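Cellulosomal scaffoldin adaptor protein B (Acetivibrio cellulolyticus, PDB 4U3S) serves as a cellulosomal scaffoldin adaptor whose third type II cohesin domain, the part here, probably binds a dockerin module. Local coordinates at residues A[14-20]-A[117-123]. Sequence-based numbering, arbitrary orientation.
Sequences AEVGQII and GFKALQK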
ATOM      1  N   ALA A  14       8.813 -31.256   4.281  1.00 42.03           N
ATOM      2  CA  ALA A  14       7.389 -31.438   4.514  1.00 42.59           C
ATOM      3  C   ALA A  14       6.767 -32.382   3.492  1.00 42.35           C
ATOM      4  O   ALA A  14       7.015 -32.266   2.298  1.00 40.39           O
ATOM      5  CB  ALA A  14       6.676 -30.094   4.489  1.00 42.68           C
ATOM      6  N   GLU A  15       5.967 -33.334   3.972  1.00 41.80           N
ATOM      7  CA  GLU A  15       5.109 -34.092   3.081  1.00 41.71           C
ATOM      8  C   GLU A  15       3.914 -33.267   2.631  1.00 41.09           C
ATOM      9  O   GLU A  15       3.533 -32.287   3.289  1.00 40.50           O
ATOM     10  CB  GLU A  15       4.590 -35.335   3.773  1.00 44.50           C
ATOM     11  CG  GLU A  15       5.494 -36.533   3.665  1.00 45.92           C
ATOM     12  CD  GLU A  15       4.856 -37.752   4.304  1.00 48.11           C
ATOM     13  OE1 GLU A  15       3.657 -37.691   4.679  1.00 49.96           O
ATOM     14  OE2 GLU A  15       5.544 -38.772   4.457  1.00 47.67           O
ATOM     15  N   VAL A  16       3.330 -33.686   1.513  1.00 40.63           N
ATOM     16  CA  VAL A  16       2.068 -33.143   1.018  1.00 41.45           C
ATOM     17  C   VAL A  16       1.027 -33.129   2.148  1.00 41.60           C
ATOM     18  O   VAL A  16       0.774 -34.161   2.770  1.00 44.18           O
ATOM     19  CB  VAL A  16       1.539 -33.976  -0.165  1.00 43.12           C
ATOM     20  CG1 VAL A  16       0.147 -33.525  -0.596  1.00 43.39           C
ATOM     21  CG2 VAL A  16       2.512 -33.916  -1.330  1.00 43.98           C
ATOM     22  N   GLY A  17       0.476 -31.948   2.443  1.00 37.43           N
ATOM     23  CA  GLY A  17      -0.568 -31.803   3.447  1.00 37.24           C
ATOM     24  C   GLY A  17      -0.040 -31.274   4.763  1.00 38.02           C
ATOM     25  O   GLY A  17      -0.810 -30.851   5.619  1.00 39.00           O
ATOM     26  N   GLN A  18       1.281 -31.294   4.926  1.00 36.21           N
ATOM     27  CA  GLN A  18       1.916 -30.763   6.128  1.00 37.30           C
ATOM     28  C   GLN A  18       2.160 -29.246   6.023  1.00 34.14           C
ATOM     29  O   GLN A  18       2.487 -28.757   4.953  1.00 35.11           O
ATOM     30  CB  GLN A  18       3.236 -31.472   6.316  1.00 41.63           C
ATOM     31  CG  GLN A  18       3.952 -31.128   7.597  1.00 45.55           C
ATOM     32  CD  GLN A  18       5.186 -31.981   7.782  1.00 47.57           C
ATOM     33  OE1 GLN A  18       5.365 -32.991   7.091  1.00 51.16           O
ATOM     34  NE2 GLN A  18       6.047 -31.581   8.714  1.00 45.93           N
ATOM     35  N   ILE A  19       2.023 -28.529   7.143  1.00 34.11           N
ATOM     36  CA  ILE A  19       2.210 -27.070   7.188  1.00 36.30           C
ATOM     37  C   ILE A  19       3.612 -26.701   7.716  1.00 36.15           C
ATOM     38  O   ILE A  19       4.051 -27.179   8.782  1.00 38.30           O
ATOM     39  CB  ILE A  19       1.121 -26.400   8.057  1.00 35.61           C
ATOM     40  CG1 ILE A  19      -0.271 -26.729   7.491  1.00 37.79           C
ATOM     41  CG2 ILE A  19       1.334 -24.880   8.153  1.00 37.21           C
ATOM     42  CD1 ILE A  19      -1.439 -26.178   8.294  1.00 39.26           C
ATOM     43  N   ILE A  20       4.301 -25.871   6.936  1.00 32.96           N
ATOM     44  CA  ILE A  20       5.552 -25.234   7.305  1.00 32.06           C
ATOM     45  C   ILE A  20       5.238 -23.807   7.751  1.00 29.27           C
ATOM     46  O   ILE A  20       4.500 -23.098   7.065  1.00 31.38           O
ATOM     47  CB  ILE A  20       6.482 -25.131   6.084  1.00 32.69           C
ATOM     48  CG1 ILE A  20       6.815 -26.525   5.557  1.00 38.72           C
ATOM     49  CG2 ILE A  20       7.746 -24.364   6.428  1.00 31.96           C
ATOM     50  CD1 ILE A  20       7.399 -26.468   4.164  1.00 40.38           C
ATOM     51  N   GLY A 117       1.923 -19.437   6.950  1.00 21.90           N
ATOM     52  CA  GLY A 117       1.928 -20.885   6.848  1.00 22.89           C
ATOM     53  C   GLY A 117       2.023 -21.288   5.389  1.00 22.76           C
ATOM     54  O   GLY A 117       1.503 -20.602   4.517  1.00 22.15           O
ATOM     55  N   PHE A 118       2.711 -22.389   5.111  1.00 22.25           N
ATOM     56  CA  PHE A 118       2.732 -22.977   3.773  1.00 23.60           C
ATOM     57  C   PHE A 118       2.436 -24.482   3.851  1.00 26.96           C
ATOM     58  O   PHE A 118       3.170 -25.244   4.503  1.00 26.93           O
ATOM     59  CB  PHE A 118       4.077 -22.758   3.104  1.00 24.43           C
ATOM     60  CG  PHE A 118       4.341 -21.324   2.717  1.00 23.72           C
ATOM     61  CD1 PHE A 118       3.653 -20.737   1.657  1.00 24.11           C
ATOM     62  CD2 PHE A 118       5.277 -20.559   3.398  1.00 24.07           C
ATOM     63  CE1 PHE A 118       3.900 -19.418   1.287  1.00 23.80           C
ATOM     64  CE2 PHE A 118       5.508 -19.250   3.044  1.00 25.34           C
ATOM     65  CZ  PHE A 118       4.841 -18.683   1.969  1.00 22.52           C
ATOM     66  N   LYS A 119       1.364 -24.913   3.200  1.00 27.03           N
ATOM     67  CA  LYS A 119       1.031 -26.331   3.142  1.00 30.53           C
ATOM     68  C   LYS A 119       1.574 -26.884   1.844  1.00 28.80           C
ATOM     69  O   LYS A 119       1.386 -26.300   0.779  1.00 29.13           O
ATOM     70  CB  LYS A 119      -0.474 -26.548   3.223  1.00 32.57           C
ATOM     71  CG  LYS A 119      -0.842 -28.008   3.107  1.00 37.72           C
ATOM     72  CD  LYS A 119      -2.321 -28.213   2.907  1.00 42.95           C
ATOM     73  CE  LYS A 119      -3.076 -28.104   4.211  1.00 44.40           C
ATOM     74  NZ  LYS A 119      -4.430 -28.680   4.029  1.00 46.02           N
ATOM     75  N   ALA A 120       2.289 -27.994   1.933  1.00 31.26           N
ATOM     76  CA  ALA A 120       2.858 -28.618   0.751  1.00 32.67           C
ATOM     77  C   ALA A 120       1.787 -29.270  -0.119  1.00 33.30           C
ATOM     78  O   ALA A 120       0.957 -30.038   0.366  1.00 34.62           O
ATOM     79  CB  ALA A 120       3.918 -29.631   1.149  1.00 33.85           C
ATOM     80  N   LEU A 121       1.794 -28.922  -1.399  1.00 33.30           N
ATOM     81  CA  LEU A 121       0.910 -29.525  -2.396  1.00 36.25           C
ATOM     82  C   LEU A 121       1.660 -30.608  -3.130  1.00 38.14           C
ATOM     83  O   LEU A 121       1.072 -31.607  -3.514  1.00 39.55           O
ATOM     84  CB  LEU A 121       0.455 -28.482  -3.417  1.00 35.40           C
ATOM     85  CG  LEU A 121      -0.218 -27.246  -2.815  1.00 34.04           C
ATOM     86  CD1 LEU A 121      -0.524 -26.231  -3.906  1.00 34.85           C
ATOM     87  CD2 LEU A 121      -1.482 -27.643  -2.062  1.00 33.13           C
ATOM     88  N   GLN A 122       2.952 -30.371  -3.357  1.00 37.28           N
ATOM     89  CA  GLN A 122       3.844 -31.357  -3.948  1.00 41.21           C
ATOM     90  C   GLN A 122       5.090 -31.446  -3.097  1.00 41.81           C
ATOM     91  O   GLN A 122       5.415 -30.530  -2.341  1.00 38.53           O
ATOM     92  CB  GLN A 122       4.288 -30.955  -5.347  1.00 41.52           C
ATOM     93  CG  GLN A 122       3.205 -30.608  -6.353  1.00 41.57           C
ATOM     94  CD  GLN A 122       3.832 -30.198  -7.683  1.00 44.59           C
ATOM     95  OE1 GLN A 122       4.523 -30.993  -8.329  1.00 49.00           O
ATOM     96  NE2 GLN A 122       3.625 -28.956  -8.083  1.00 44.67           N
ATOM     97  N   LYS A 123       5.813 -32.538  -3.279  1.00 45.42           N
ATOM     98  CA  LYS A 123       6.979 -32.857  -2.481  1.00 50.74           C
ATOM     99  C   LYS A 123       8.282 -32.177  -2.958  1.00 48.67           C
ATOM    100  O   LYS A 123       9.252 -32.123  -2.207  1.00 54.59           O
ATOM    101  CB  LYS A 123       7.138 -34.385  -2.492  1.00 55.10           C
ATOM    102  CG  LYS A 123       8.277 -34.944  -1.671  1.00 65.53           C
ATOM    103  CD  LYS A 123       8.188 -34.525  -0.218  1.00 69.68           C
ATOM    104  CE  LYS A 123       9.246 -35.244   0.593  1.00 73.12           C
ATOM    105  NZ  LYS A 123       9.171 -34.839   2.013  1.00 73.20           N
TER
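Ile20 and Phe118 form an antiparallel hydrogen-bonded pair where strand 19-27 begins and strand 111-120 runs out. Ile20 N gives a nearly straight bond to Phe118 O (2.8 Å, 175°), and Phe118 N returns one to Ile20 O (2.7 Å). The side chains of both residues lie on the buried face of the sheet. There the Phe118 ring leads away from Ile20 and meets Tyr41. Ile19 and Lys119, a non-hydrogen-bonded pair, occupy the other face.

Just before strand 19-27, a type II turn from Glu15 to Gln18 continues the pairing. Ala120 N bonds to Gln18 O (3.1 Å), and Gly17 N to Ala120 O (2.9 Å). Gln18 also steadies the turn with its own amide: its OE1 accepts Glu15 N from above the carbonyl plane, 44° out of it. The methyl of Ala120 points into the turn and comes within 3.4 Å of Glu15 O. Val16 sets both methyls beside Leu121 O, CG2 at 3.5 Å.

The two lysines flank the turn differently. Lys119 runs its aliphatic chain alongside the Gly17 backbone, with CG 3.7 Å from Gly17 C, and bends further out. Lys123 starts extended and bends at chi2 (57°), which brings NZ back to a weak bond with Ala14 O. Asn166 also binds that oxygen through ND2, and its OD1 takes a weak bond from the same NZ.

Main-chain bonds thus carry both the pairing of these two inner strands of the cohesin sheet and the turn, while methyls pack against carbonyls and Lys123 adds a weak polar tie.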